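PDB 1UP7: 6-phospho-beta-glucosidase BglT from Thermotoga maritima, which hydrolyses cellobiose 6'-phosphate to glucose 6-phosphate and glucose, with NAD+ and a manganese ion as cofactors. Local coordinates for residues Y99-Q104 / L392-E397; A115-P120 / R411-L416; S144-E149 / M366-T371; L382-L387 / D401-I406. One frame throughout, in Å; residues are numbered along the deposited sequence.

Contact 1: residues Y99-Q104 / L392-E397; sequences YGLIGQ and LGPDVE
Leu101 spreads its side chain over the turn Leu392-Gly393-Pro394, and this apolar touch is the first of two kinds of interaction here. CD2 of Leu101 lies 3.8 Å from CA of Pro394 and also reaches the proline ring at CB, the two side chains meeting at a slant. The other methyl, CD1 of Leu101, rests 3.7 Å from O of Gly393, a plain van der Waals neighbour. A nearly eclipsed chi2 of 7° sets CD1 of Leu101 toward that carbonyl while CD2 goes to the proline. One residue on, CG1 of Ile102 approaches CD2 of Leu392 at 4.3 Å, a looser pairing backed by Met253 and Phe254 of helix 250-258.

The second kind runs through water, since no hydrogen bond joins the segments directly. One water accepts from N of Ile102 at 2.8 Å and donates to O of Leu392; another donates to O of Ile102 at 2.9 Å and again to O of Leu392. That carbonyl therefore receives two water hydrogens.

With an alanine at Leu101 both methyls go, and a gap would probably open against Pro394 and against Leu402 of helix 396-409. The chemistry implies that the 99-104 loop docks on the approach to helix 396-409 by apolar fit and two bridging waters, without any direct polar bond between the segments.

Contact 2: residues A115-P120 / R411-L416; sequences ALRAFP and REYVKL
The ring of Tyr413 carries CD of Arg117 over one face, a CH-pi contact of 4.0 Å from CD to the ring centroid, with the carbon displaced toward the rim. Just behind it, CG of Arg117 touches CB of Tyr413 at 3.6 Å. The arginine chain then bends at chi3 (-44°), and the guanidinium ends up turned 80° from the ring plane, so the aliphatic stem does the touching rather than the flat charged group. That group is spent on other partners: a salt bridge to Asp92 on helix 85-94, and hydrogen bonds to O of Pro83 and OD1 of Asn410. The second flat group, the Phe119 ring, takes no part in the touch with 411-416. O of Ala115 sits 3.2 Å above one face of the Phe119 ring, offset toward the rim; Phe150 stacks on the ring, and His146 and Tyr375 meet it edge-to-face.

Away from the rings, CG of Pro120 packs 3.7 Å from O of Tyr413. Pro120 has no N-H to offer the turn before, and the helix is kinked there. O of Leu116, four residues back, has CB of Val414 3.9 Å away. Two loose apolar contacts finish the line: CB of Leu116 against CG1 of Val414, and CD1 of Leu116 against CD2 of Leu416 at 4.4 Å.

The side chain of Tyr413 comes within about 7 Å of the bound NAD. With no hydrogen bond between the segments, van der Waals and CH-pi contacts hold the C-terminal tail to helix 109-131, and the bond from Arg117 to Asn410 lies right beside them.

Contact 3: residues S144-E149 / M366-T371; sequences SGHITE and MYERLT
His146 lies against Glu368 where helix 144-155 of the Rossmann-type NAD domain crosses helix 355-376 of the C-terminal domain, the two segment axes 59° apart and 10.1 Å from each other at closest. The imidazole spans that interface. CB of His146 is 3.8 Å from OE2 of Glu368. CG points away from the backbone N (chi1 -166°), which sends the ring under the glutamate chain: CG of Glu368 sits over the ring centre, 3.7 Å from the centroid, with CB of Glu368 beside it, over the NE2-CD2 side of the ring. ND1 shares a water with OH of Tyr367. CB of Thr371 stands at the ring edge, 3.7 Å from CE1 of His146. At the tip, NE2 of His146 donates to O of Glu368 over 2.9 Å, a bent bond (139° at the hydrogen) whose acceptor is tilted out of the ring plane. A leucine in place of His146 would probably cost both the direct bond to O of Glu368 and the water link to Tyr367.

Charges gather farther along. OE1 of Glu149 and OE1 of Glu368 are only 4.4 Å apart, and Lys365 bridges them, which probably eases the repulsion. Arg369 also pairs with Asp331, and Asn153 bonds to OE2 of Glu149. That same OE2 of Glu149 receives NH1 of Arg369 on its syn side, 2.9 Å away along a nearly straight bond, the oxygen lying in the guanidinium plane.

Contact 4: residues L382-L387 / D401-I406; sequences LALKAL and DLLEEI
Leu403 pushes its isobutyl group between Ala383, Leu384 and Leu387, and the tight part of the contact is built round it. Its CG stands anti to the backbone N (chi1 -177°), which carries both methyls across to helix 380-389. CD2 of Leu403 meets CD1 of Leu384 at 3.6 Å, the shortest approach between the segments. CB of Ala383 lies 4.0 Å from each of the two Leu403 methyls; the small residue lets the tip of the leucine come close to the helix backbone. From the next turn, CD2 of Leu387 comes down on CB of Leu403 at 3.9 Å.

Beyond this core the packing slackens. The same CD2 of Leu387 reaches CD2 of Leu402 at 4.2 Å and CD1 of Ile406 only at 4.4 Å, and these side chains also lean on helix 109-131, through Phe112 for Leu387 and Val109 for Leu402 and Ile406. The solvent side belongs to Asp401 and Glu404, both exposed, while Glu405 pairs with Lys98. On the far side of helix 380-389, Lys385 makes a salt bridge to Asp354 of the second subunit.

No hydrogen bond crosses between the two segments. Their axes pass 10.4 Å apart with N-to-C directions at 113°, the crosswise, purely apolar packing of two successive helices joined by a short loop, here in the helical C-terminal region of the family 4 glycosidase fold.

Overall arrangement
Along the chain the early segments come in order, 99-104, 115-120 and 144-149, all from the NAD-binding half, and the late partners follow as 366-371, 382-387, 392-397, 401-406 and 411-416. Contact 3 is thus nested inside contacts 1 and 2, contact 4 inside contact 2, and contact 1 crosses both 2 and 4. Contacts 1 and 4 share helix 396-409, their centres 11 Å apart; contacts 2 and 3 touch through Phe119 and His146, with centres 14 Å apart. Contacts 3 and 4 meet where Thr371 packs on Ala386. Contacts 1 to 3 join the C-terminal part to the Rossmann half, while contact 4 packs two C-terminal helices together; contacts 1, 3 and 4 also touch the second subunit.

Contact 1: residues Y99-Q104 / L392-E397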
loop_
_atom_site.group_PDB
_atom_site.type_symbol
_atom_site.label_atom_id
_atom_site.label_comp_id
_atom_site.label_asym_id
_atom_site.label_seq_id
_atom_site.Cartn_x
_atom_site.Cartn_y
_atom_site.Cartn_z
ATOM N N TYR A 99 19.024 2.968 -36.372
ATOM C CA TYR A 99 19.487 2.149 -35.257
ATOM C C TYR A 99 18.772 0.820 -35.134
ATOM O O TYR A 99 19.064 0.059 -34.219
ATOM C CB TYR A 99 19.336 2.918 -33.940
ATOM C CG TYR A 99 20.065 4.223 -33.922
ATOM C CD1 TYR A 99 21.391 4.301 -33.500
ATOM C CD2 TYR A 99 19.432 5.400 -34.338
ATOM C CE1 TYR A 99 22.067 5.540 -33.469
ATOM C CE2 TYR A 99 20.087 6.624 -34.329
ATOM C CZ TYR A 99 21.405 6.690 -33.892
ATOM O OH TYR A 99 22.068 7.909 -33.883
ATOM N N GLY A 100 17.847 0.531 -36.048
ATOM C CA GLY A 100 17.028 -0.669 -35.982
ATOM C C GLY A 100 15.919 -0.554 -34.944
ATOM O O GLY A 100 15.467 -1.538 -34.395
ATOM N N LEU A 101 15.509 0.672 -34.654
ATOM C CA LEU A 101 14.543 0.944 -33.598
ATOM C C LEU A 101 13.250 1.437 -34.210
ATOM O O LEU A 101 13.279 2.096 -35.261
ATOM C CB LEU A 101 15.104 2.029 -32.686
ATOM C CG LEU A 101 15.899 1.666 -31.409
ATOM C CD1 LEU A 101 16.237 0.151 -31.189
ATOM C CD2 LEU A 101 17.117 2.588 -31.174
ATOM N N ILE A 102 12.131 1.141 -33.548
ATOM C CA ILE A 102 10.839 1.671 -33.930
ATOM C C ILE A 102 10.863 3.200 -33.933
ATOM O O ILE A 102 11.296 3.846 -32.966
ATOM C CB ILE A 102 9.750 1.174 -32.962
ATOM C CG1 ILE A 102 9.504 -0.338 -33.146
ATOM C CG2 ILE A 102 8.458 2.022 -33.157
ATOM C CD1 ILE A 102 8.990 -0.631 -34.483
ATOM N N GLY A 103 10.446 3.782 -35.048
ATOM C CA GLY A 103 10.218 5.219 -35.093
ATOM C C GLY A 103 8.740 5.529 -35.251
ATOM O O GLY A 103 8.132 5.217 -36.277
ATOM N N GLN A 104 8.166 6.130 -34.223
ATOM C CA GLN A 104 6.731 6.367 -34.153
ATOM C C GLN A 104 6.408 7.658 -33.390
ATOM O O GLN A 104 7.096 8.036 -32.442
ATOM C CB GLN A 104 6.043 5.148 -33.526
ATOM C CG GLN A 104 4.614 4.865 -34.066
ATOM C CD GLN A 104 3.587 5.734 -33.322
ATOM O OE1 GLN A 104 3.791 6.114 -32.150
ATOM N NE2 GLN A 104 2.521 6.074 -34.001
ATOM N N LEU A 392 11.368 -0.325 -25.934
ATOM C CA LEU A 392 11.659 -0.160 -27.363
ATOM C C LEU A 392 12.839 0.784 -27.601
ATOM O O LEU A 392 13.096 1.192 -28.744
ATOM C CB LEU A 392 10.430 0.340 -28.130
ATOM C CG LEU A 392 9.184 -0.578 -28.162
ATOM C CD1 LEU A 392 7.950 0.211 -28.632
ATOM C CD2 LEU A 392 9.410 -1.767 -29.066
ATOM N N GLY A 393 13.567 1.104 -26.522
ATOM C CA GLY A 393 14.763 1.919 -26.615
ATOM C C GLY A 393 16.010 1.211 -27.137
ATOM O O GLY A 393 15.978 0.042 -27.482
ATOM N N PRO A 394 17.110 1.945 -27.220
ATOM C CA PRO A 394 18.375 1.424 -27.759
ATOM C C PRO A 394 19.070 0.407 -26.845
ATOM O O PRO A 394 18.927 0.447 -25.635
ATOM C CB PRO A 394 19.243 2.694 -27.832
ATOM C CG PRO A 394 18.711 3.557 -26.737
ATOM C CD PRO A 394 17.230 3.360 -26.811
ATOM N N ASP A 395 19.810 -0.501 -27.449
ATOM C CA ASP A 395 20.862 -1.218 -26.766
ATOM C C ASP A 395 21.937 -0.190 -26.291
ATOM O O ASP A 395 22.073 0.888 -26.859
ATOM C CB ASP A 395 21.495 -2.188 -27.761
ATOM C CG ASP A 395 20.767 -3.522 -27.861
ATOM O OD1 ASP A 395 19.689 -3.699 -27.286
ATOM O OD2 ASP A 395 21.221 -4.496 -28.508
ATOM N N VAL A 396 22.684 -0.548 -25.256
ATOM C CA VAL A 396 23.798 0.250 -24.766
ATOM C C VAL A 396 24.694 0.784 -25.869
ATOM O O VAL A 396 25.005 1.979 -25.873
ATOM C CB VAL A 396 24.581 -0.538 -23.692
ATOM C CG1 VAL A 396 25.980 0.047 -23.488
ATOM C CG2 VAL A 396 23.745 -0.543 -22.379
ATOM N N GLU A 397 25.055 -0.072 -26.831
ATOM C CA GLU A 397 25.952 0.328 -27.933
ATOM C C GLU A 397 25.417 1.482 -28.792
ATOM O O GLU A 397 26.192 2.130 -29.461
ATOM C CB GLU A 397 26.343 -0.878 -28.859
ATOM C CG GLU A 397 25.156 -1.515 -29.616
ATOM C CD GLU A 397 25.540 -2.603 -30.628
ATOM O OE1 GLU A 397 26.238 -2.278 -31.620
ATOM O OE2 GLU A 397 25.096 -3.783 -30.466
HETATM O O HOH W 1 12.457 -0.255 -31.128
HETATM O O HOH W 2 11.570 3.175 -30.158
#

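Contact 2: residues A115-P120 / R411-L416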
loop_
_atom_site.group_PDB
_atom_site.type_symbol
_atom_site.label_atom_id
_atom_site.label_comp_id
_atom_site.label_asym_id
_atom_site.label_seq_id
_atom_site.Cartn_x
_atom_site.Cartn_y
_atom_site.Cartn_z
ATOM N N ALA A 115 8.200 14.047 -26.040
ATOM C CA ALA A 115 7.913 14.476 -24.669
ATOM C C ALA A 115 8.862 15.610 -24.269
ATOM O O ALA A 115 8.455 16.612 -23.627
ATOM C CB ALA A 115 8.019 13.296 -23.655
ATOM N N LEU A 116 10.133 15.445 -24.611
ATOM C CA LEU A 116 11.129 16.468 -24.264
ATOM C C LEU A 116 10.812 17.812 -24.894
ATOM O O LEU A 116 11.106 18.841 -24.295
ATOM C CB LEU A 116 12.552 16.068 -24.687
ATOM C CG LEU A 116 13.226 14.938 -23.910
ATOM C CD1 LEU A 116 14.597 14.671 -24.520
ATOM C CD2 LEU A 116 13.302 15.216 -22.384
ATOM N N ARG A 117 10.263 17.812 -26.113
ATOM C CA ARG A 117 9.832 19.056 -26.747
ATOM C C ARG A 117 8.596 19.611 -26.054
ATOM O O ARG A 117 8.437 20.834 -25.967
ATOM C CB ARG A 117 9.512 18.856 -28.228
ATOM C CG ARG A 117 10.678 19.000 -29.194
ATOM C CD ARG A 117 10.309 19.299 -30.675
ATOM N NE ARG A 117 9.198 18.467 -31.103
ATOM C CZ ARG A 117 9.320 17.178 -31.403
ATOM N NH1 ARG A 117 10.531 16.609 -31.368
ATOM N NH2 ARG A 117 8.239 16.471 -31.754
ATOM N N ALA A 118 7.711 18.731 -25.579
ATOM C CA ALA A 118 6.459 19.171 -24.989
ATOM C C ALA A 118 6.645 19.795 -23.603
ATOM O O ALA A 118 6.046 20.801 -23.322
ATOM C CB ALA A 118 5.450 18.012 -24.929
ATOM N N PHE A 119 7.470 19.182 -22.758
ATOM C CA PHE A 119 7.550 19.544 -21.340
ATOM C C PHE A 119 7.751 21.054 -21.063
ATOM O O PHE A 119 7.018 21.625 -20.253
ATOM C CB PHE A 119 8.614 18.679 -20.573
ATOM C CG PHE A 119 8.264 17.191 -20.455
ATOM C CD1 PHE A 119 6.939 16.743 -20.591
ATOM C CD2 PHE A 119 9.263 16.254 -20.180
ATOM C CE1 PHE A 119 6.612 15.378 -20.469
ATOM C CE2 PHE A 119 8.958 14.884 -20.049
ATOM C CZ PHE A 119 7.633 14.444 -20.206
ATOM N N PRO A 120 8.727 21.712 -21.706
ATOM C CA PRO A 120 8.930 23.164 -21.466
ATOM C C PRO A 120 7.714 24.025 -21.852
ATOM O O PRO A 120 7.382 24.979 -21.144
ATOM C CB PRO A 120 10.138 23.525 -22.347
ATOM C CG PRO A 120 10.791 22.199 -22.693
ATOM C CD PRO A 120 9.710 21.172 -22.678
ATOM N N ARG A 411 17.402 20.980 -30.682
ATOM C CA ARG A 411 18.137 22.007 -29.945
ATOM C C ARG A 411 17.357 23.318 -29.793
ATOM O O ARG A 411 17.680 24.110 -28.926
ATOM C CB ARG A 411 19.525 22.294 -30.550
ATOM C CG ARG A 411 19.470 23.073 -31.825
ATOM C CD ARG A 411 20.637 22.874 -32.761
ATOM N NE ARG A 411 20.305 23.411 -34.089
ATOM C CZ ARG A 411 19.641 22.750 -35.055
ATOM N NH1 ARG A 411 19.223 21.478 -34.895
ATOM N NH2 ARG A 411 19.393 23.376 -36.202
ATOM N N GLU A 412 16.356 23.557 -30.643
ATOM C CA GLU A 412 15.548 24.752 -30.490
ATOM C C GLU A 412 14.554 24.633 -29.335
ATOM O O GLU A 412 14.023 25.643 -28.914
ATOM C CB GLU A 412 14.770 25.119 -31.768
ATOM C CG GLU A 412 15.599 25.455 -32.981
ATOM C CD GLU A 412 14.798 25.237 -34.257
ATOM O OE1 GLU A 412 14.291 24.076 -34.502
ATOM O OE2 GLU A 412 14.661 26.224 -35.009
ATOM N N TYR A 413 14.300 23.412 -28.845
ATOM C CA TYR A 413 13.186 23.179 -27.934
ATOM C C TYR A 413 13.634 22.680 -26.584
ATOM O O TYR A 413 12.934 22.828 -25.583
ATOM C CB TYR A 413 12.248 22.147 -28.517
ATOM C CG TYR A 413 11.594 22.677 -29.738
ATOM C CD1 TYR A 413 12.181 22.513 -30.973
ATOM C CD2 TYR A 413 10.420 23.418 -29.645
ATOM C CE1 TYR A 413 11.598 23.019 -32.068
ATOM C CE2 TYR A 413 9.825 23.932 -30.757
ATOM C CZ TYR A 413 10.418 23.726 -31.955
ATOM O OH TYR A 413 9.842 24.231 -33.073
ATOM N N VAL A 414 14.784 22.038 -26.541
ATOM C CA VAL A 414 15.239 21.499 -25.288
ATOM C C VAL A 414 16.750 21.556 -25.240
ATOM O O VAL A 414 17.446 21.433 -26.259
ATOM C CB VAL A 414 14.712 20.068 -24.990
ATOM C CG1 VAL A 414 15.430 19.038 -25.789
ATOM C CG2 VAL A 414 14.829 19.782 -23.477
ATOM N N LYS A 415 17.251 21.780 -24.036
ATOM C CA LYS A 415 18.674 21.763 -23.813
ATOM C C LYS A 415 19.023 20.972 -22.568
ATOM O O LYS A 415 18.620 21.298 -21.448
ATOM C CB LYS A 415 19.283 23.152 -23.700
ATOM C CG LYS A 415 20.773 23.045 -23.468
ATOM C CD LYS A 415 21.560 24.176 -24.117
ATOM C CE LYS A 415 23.082 24.011 -23.870
ATOM N NZ LYS A 415 23.800 25.322 -23.941
ATOM N N LEU A 416 19.799 19.921 -22.781
ATOM C CA LEU A 416 20.252 19.076 -21.695
ATOM C C LEU A 416 21.741 19.200 -21.546
ATOM O O LEU A 416 22.461 19.298 -22.542
ATOM C CB LEU A 416 19.916 17.625 -21.976
ATOM C CG LEU A 416 18.639 17.059 -21.384
ATOM C CD1 LEU A 416 17.536 18.076 -21.233
ATOM C CD2 LEU A 416 18.179 15.836 -22.165
#

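Contact 3: residues S144-E149 / M366-T371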
loop_
_atom_site.group_PDB
_atom_site.type_symbol
_atom_site.label_atom_id
_atom_site.label_comp_id
_atom_site.label_asym_id
_atom_site.label_seq_id
_atom_site.Cartn_x
_atom_site.Cartn_y
_atom_site.Cartn_z
ATOM N N SER A 144 0.159 12.144 -24.821
ATOM C CA SER A 144 -0.837 12.699 -23.917
ATOM C C SER A 144 -0.785 12.130 -22.500
ATOM O O SER A 144 -0.920 12.906 -21.557
ATOM C CB SER A 144 -2.240 12.562 -24.549
ATOM O OG SER A 144 -3.224 13.124 -23.713
ATOM N N GLY A 145 -0.644 10.796 -22.363
ATOM C CA GLY A 145 -0.616 10.142 -21.066
ATOM C C GLY A 145 0.641 10.527 -20.290
ATOM O O GLY A 145 0.593 10.726 -19.061
ATOM N N HIS A 146 1.756 10.632 -21.013
ATOM C CA HIS A 146 3.041 10.982 -20.423
ATOM C C HIS A 146 3.036 12.432 -19.902
ATOM O O HIS A 146 3.551 12.735 -18.817
ATOM C CB HIS A 146 4.159 10.783 -21.443
ATOM C CG HIS A 146 5.540 10.798 -20.861
ATOM N ND1 HIS A 146 6.653 10.484 -21.612
ATOM C CD2 HIS A 146 5.997 11.099 -19.613
ATOM C CE1 HIS A 146 7.738 10.600 -20.861
ATOM N NE2 HIS A 146 7.368 10.959 -19.643
ATOM N N ILE A 147 2.419 13.317 -20.672
ATOM C CA ILE A 147 2.291 14.706 -20.285
ATOM C C ILE A 147 1.382 14.822 -19.083
ATOM O O ILE A 147 1.644 15.595 -18.186
ATOM C CB ILE A 147 1.839 15.573 -21.513
ATOM C CG1 ILE A 147 2.990 15.653 -22.517
ATOM C CG2 ILE A 147 1.436 17.037 -21.074
ATOM C CD1 ILE A 147 2.586 16.071 -23.900
ATOM N N THR A 148 0.339 13.999 -19.021
ATOM C CA THR A 148 -0.521 14.005 -17.837
ATOM C C THR A 148 0.225 13.539 -16.612
ATOM O O THR A 148 0.068 14.140 -15.556
ATOM C CB THR A 148 -1.775 13.120 -18.056
ATOM O OG1 THR A 148 -2.423 13.536 -19.248
ATOM C CG2 THR A 148 -2.804 13.362 -17.010
ATOM N N GLU A 149 1.032 12.472 -16.738
ATOM C CA GLU A 149 1.873 12.018 -15.628
ATOM C C GLU A 149 2.705 13.200 -15.133
ATOM O O GLU A 149 2.812 13.457 -13.945
ATOM C CB GLU A 149 2.814 10.890 -16.056
ATOM C CG GLU A 149 3.843 10.449 -15.002
ATOM C CD GLU A 149 3.230 9.803 -13.756
ATOM O OE1 GLU A 149 2.217 9.090 -13.867
ATOM O OE2 GLU A 149 3.773 10.000 -12.654
ATOM N N MET A 366 7.819 3.447 -15.538
ATOM C CA MET A 366 9.151 3.735 -14.990
ATOM C C MET A 366 9.914 4.593 -16.003
ATOM O O MET A 366 10.583 5.543 -15.666
ATOM C CB MET A 366 9.898 2.434 -14.653
ATOM C CG MET A 366 9.248 1.610 -13.537
ATOM S SD MET A 366 9.186 2.551 -11.970
ATOM C CE MET A 366 7.533 3.257 -12.016
ATOM N N TYR A 367 9.789 4.229 -17.258
ATOM C CA TYR A 367 10.407 4.964 -18.311
ATOM C C TYR A 367 9.878 6.421 -18.316
ATOM O O TYR A 367 10.664 7.356 -18.470
ATOM C CB TYR A 367 10.141 4.274 -19.662
ATOM C CG TYR A 367 9.999 5.296 -20.742
ATOM C CD1 TYR A 367 11.132 5.822 -21.341
ATOM C CD2 TYR A 367 8.729 5.815 -21.104
ATOM C CE1 TYR A 367 11.035 6.769 -22.311
ATOM C CE2 TYR A 367 8.613 6.823 -22.077
ATOM C CZ TYR A 367 9.791 7.301 -22.667
ATOM O OH TYR A 367 9.794 8.295 -23.636
ATOM N N GLU A 368 8.564 6.603 -18.145
ATOM C CA GLU A 368 7.960 7.929 -18.125
ATOM C C GLU A 368 8.568 8.826 -17.059
ATOM O O GLU A 368 8.881 9.995 -17.332
ATOM C CB GLU A 368 6.440 7.864 -17.923
ATOM C CG GLU A 368 5.611 7.466 -19.148
ATOM C CD GLU A 368 4.117 7.475 -18.833
ATOM O OE1 GLU A 368 3.751 7.422 -17.620
ATOM O OE2 GLU A 368 3.295 7.529 -19.783
ATOM N N ARG A 369 8.708 8.297 -15.843
ATOM C CA ARG A 369 9.211 9.090 -14.726
ATOM C C ARG A 369 10.706 9.354 -14.880
ATOM O O ARG A 369 11.177 10.440 -14.504
ATOM C CB ARG A 369 8.854 8.525 -13.324
ATOM C CG ARG A 369 7.485 7.858 -13.227
ATOM C CD ARG A 369 6.471 8.381 -12.232
ATOM N NE ARG A 369 6.220 7.384 -11.219
ATOM C CZ ARG A 369 5.080 7.160 -10.542
ATOM N NH1 ARG A 369 3.970 7.817 -10.778
ATOM N NH2 ARG A 369 5.085 6.204 -9.628
ATOM N N LEU A 370 11.448 8.399 -15.443
ATOM C CA LEU A 370 12.868 8.622 -15.689
ATOM C C LEU A 370 13.041 9.745 -16.728
ATOM O O LEU A 370 13.961 10.572 -16.621
ATOM C CB LEU A 370 13.560 7.347 -16.193
ATOM C CG LEU A 370 13.888 6.272 -15.136
ATOM C CD1 LEU A 370 14.286 4.952 -15.816
ATOM C CD2 LEU A 370 14.971 6.767 -14.135
ATOM N N THR A 371 12.171 9.768 -17.736
ATOM C CA THR A 371 12.229 10.828 -18.721
ATOM C C THR A 371 11.949 12.205 -18.084
ATOM O O THR A 371 12.671 13.175 -18.340
ATOM C CB THR A 371 11.273 10.523 -19.883
ATOM O OG1 THR A 371 11.705 9.318 -20.551
ATOM C CG2 THR A 371 11.383 11.594 -20.952
HETATM O O HOH W 3 0.827 8.046 -18.493
HETATM O O HOH W 4 7.218 9.478 -24.174
#

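Contact 4: residues L382-L387 / D401-I406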
loop_
_atom_site.group_PDB
_atom_site.type_symbol
_atom_site.label_atom_id
_atom_site.label_comp_id
_atom_site.label_asym_id
_atom_site.label_seq_id
_atom_site.Cartn_x
_atom_site.Cartn_y
_atom_site.Cartn_z
ATOM N N LEU A 382 20.923 11.480 -17.248
ATOM C CA LEU A 382 19.665 10.872 -16.846
ATOM C C LEU A 382 18.759 10.569 -18.030
ATOM O O LEU A 382 17.967 9.641 -17.967
ATOM C CB LEU A 382 18.963 11.696 -15.761
ATOM C CG LEU A 382 19.783 11.844 -14.449
ATOM C CD1 LEU A 382 19.100 12.804 -13.493
ATOM C CD2 LEU A 382 20.092 10.489 -13.751
ATOM N N ALA A 383 18.921 11.324 -19.121
ATOM C CA ALA A 383 18.177 11.069 -20.353
ATOM C C ALA A 383 18.629 9.752 -20.991
ATOM O O ALA A 383 17.799 8.977 -21.480
ATOM C CB ALA A 383 18.309 12.233 -21.335
ATOM N N LEU A 384 19.936 9.491 -20.951
ATOM C CA LEU A 384 20.484 8.198 -21.390
ATOM C C LEU A 384 19.844 7.041 -20.604
ATOM O O LEU A 384 19.432 6.054 -21.175
ATOM C CB LEU A 384 21.985 8.177 -21.128
ATOM C CG LEU A 384 23.021 7.859 -22.186
ATOM C CD1 LEU A 384 22.630 8.272 -23.634
ATOM C CD2 LEU A 384 24.363 8.496 -21.735
ATOM N N LYS A 385 19.765 7.204 -19.291
ATOM C CA LYS A 385 19.141 6.254 -18.417
ATOM C C LYS A 385 17.662 6.059 -18.761
ATOM O O LYS A 385 17.206 4.907 -18.810
ATOM C CB LYS A 385 19.313 6.684 -16.957
ATOM C CG LYS A 385 18.814 5.737 -15.893
ATOM C CD LYS A 385 19.026 6.445 -14.550
ATOM C CE LYS A 385 18.549 5.557 -13.423
ATOM N NZ LYS A 385 18.800 6.098 -12.098
ATOM N N ALA A 386 16.928 7.143 -19.022
ATOM C CA ALA A 386 15.520 7.010 -19.439
ATOM C C ALA A 386 15.403 6.250 -20.756
ATOM O O ALA A 386 14.597 5.318 -20.897
ATOM C CB ALA A 386 14.838 8.350 -19.555
ATOM N N LEU A 387 16.246 6.626 -21.710
ATOM C CA LEU A 387 16.218 6.043 -23.031
ATOM C C LEU A 387 16.483 4.533 -22.990
ATOM O O LEU A 387 15.773 3.743 -23.651
ATOM C CB LEU A 387 17.221 6.793 -23.894
ATOM C CG LEU A 387 17.129 6.838 -25.404
ATOM C CD1 LEU A 387 15.703 7.113 -25.987
ATOM C CD2 LEU A 387 18.160 7.870 -25.903
ATOM N N ASP A 401 24.937 7.690 -29.216
ATOM C CA ASP A 401 24.809 8.329 -30.522
ATOM C C ASP A 401 23.355 8.722 -30.770
ATOM O O ASP A 401 23.096 9.810 -31.269
ATOM C CB ASP A 401 25.329 7.424 -31.649
ATOM C CG ASP A 401 26.833 7.302 -31.654
ATOM O OD1 ASP A 401 27.508 8.217 -31.165
ATOM O OD2 ASP A 401 27.435 6.325 -32.137
ATOM N N LEU A 402 22.426 7.847 -30.412
ATOM C CA LEU A 402 21.005 8.137 -30.614
ATOM C C LEU A 402 20.591 9.418 -29.855
ATOM O O LEU A 402 19.957 10.334 -30.443
ATOM C CB LEU A 402 20.105 6.943 -30.200
ATOM C CG LEU A 402 18.594 7.174 -30.179
ATOM C CD1 LEU A 402 18.116 7.564 -31.566
ATOM C CD2 LEU A 402 17.831 5.928 -29.638
ATOM N N LEU A 403 20.944 9.478 -28.562
ATOM C CA LEU A 403 20.627 10.661 -27.750
ATOM C C LEU A 403 21.197 11.943 -28.351
ATOM O O LEU A 403 20.521 12.959 -28.393
ATOM C CB LEU A 403 21.054 10.518 -26.273
ATOM C CG LEU A 403 20.685 11.718 -25.331
ATOM C CD1 LEU A 403 19.181 12.059 -25.229
ATOM C CD2 LEU A 403 21.242 11.573 -23.930
ATOM N N GLU A 404 22.428 11.870 -28.845
ATOM C CA GLU A 404 23.091 13.013 -29.458
ATOM C C GLU A 404 22.342 13.493 -30.672
ATOM O O GLU A 404 22.174 14.692 -30.834
ATOM C CB GLU A 404 24.522 12.658 -29.859
ATOM C CG GLU A 404 25.559 13.315 -28.989
ATOM C CD GLU A 404 26.319 12.317 -28.135
ATOM O OE1 GLU A 404 27.339 11.724 -28.649
ATOM O OE2 GLU A 404 25.888 12.153 -26.948
ATOM N N GLU A 405 21.903 12.562 -31.523
ATOM C CA GLU A 405 21.117 12.904 -32.700
ATOM C C GLU A 405 19.812 13.594 -32.312
ATOM O O GLU A 405 19.435 14.626 -32.893
ATOM C CB GLU A 405 20.806 11.664 -33.507
ATOM C CG GLU A 405 21.588 11.606 -34.797
ATOM C CD GLU A 405 20.885 10.777 -35.849
ATOM O OE1 GLU A 405 20.797 9.561 -35.658
ATOM O OE2 GLU A 405 20.433 11.343 -36.850
ATOM N N ILE A 406 19.132 13.027 -31.318
ATOM C CA ILE A 406 17.873 13.570 -30.850
ATOM C C ILE A 406 18.067 14.997 -30.289
ATOM O O ILE A 406 17.279 15.905 -30.596
ATOM C CB ILE A 406 17.254 12.679 -29.757
ATOM C CG1 ILE A 406 16.712 11.356 -30.330
ATOM C CG2 ILE A 406 16.176 13.467 -28.953
ATOM C CD1 ILE A 406 16.458 10.308 -29.207
#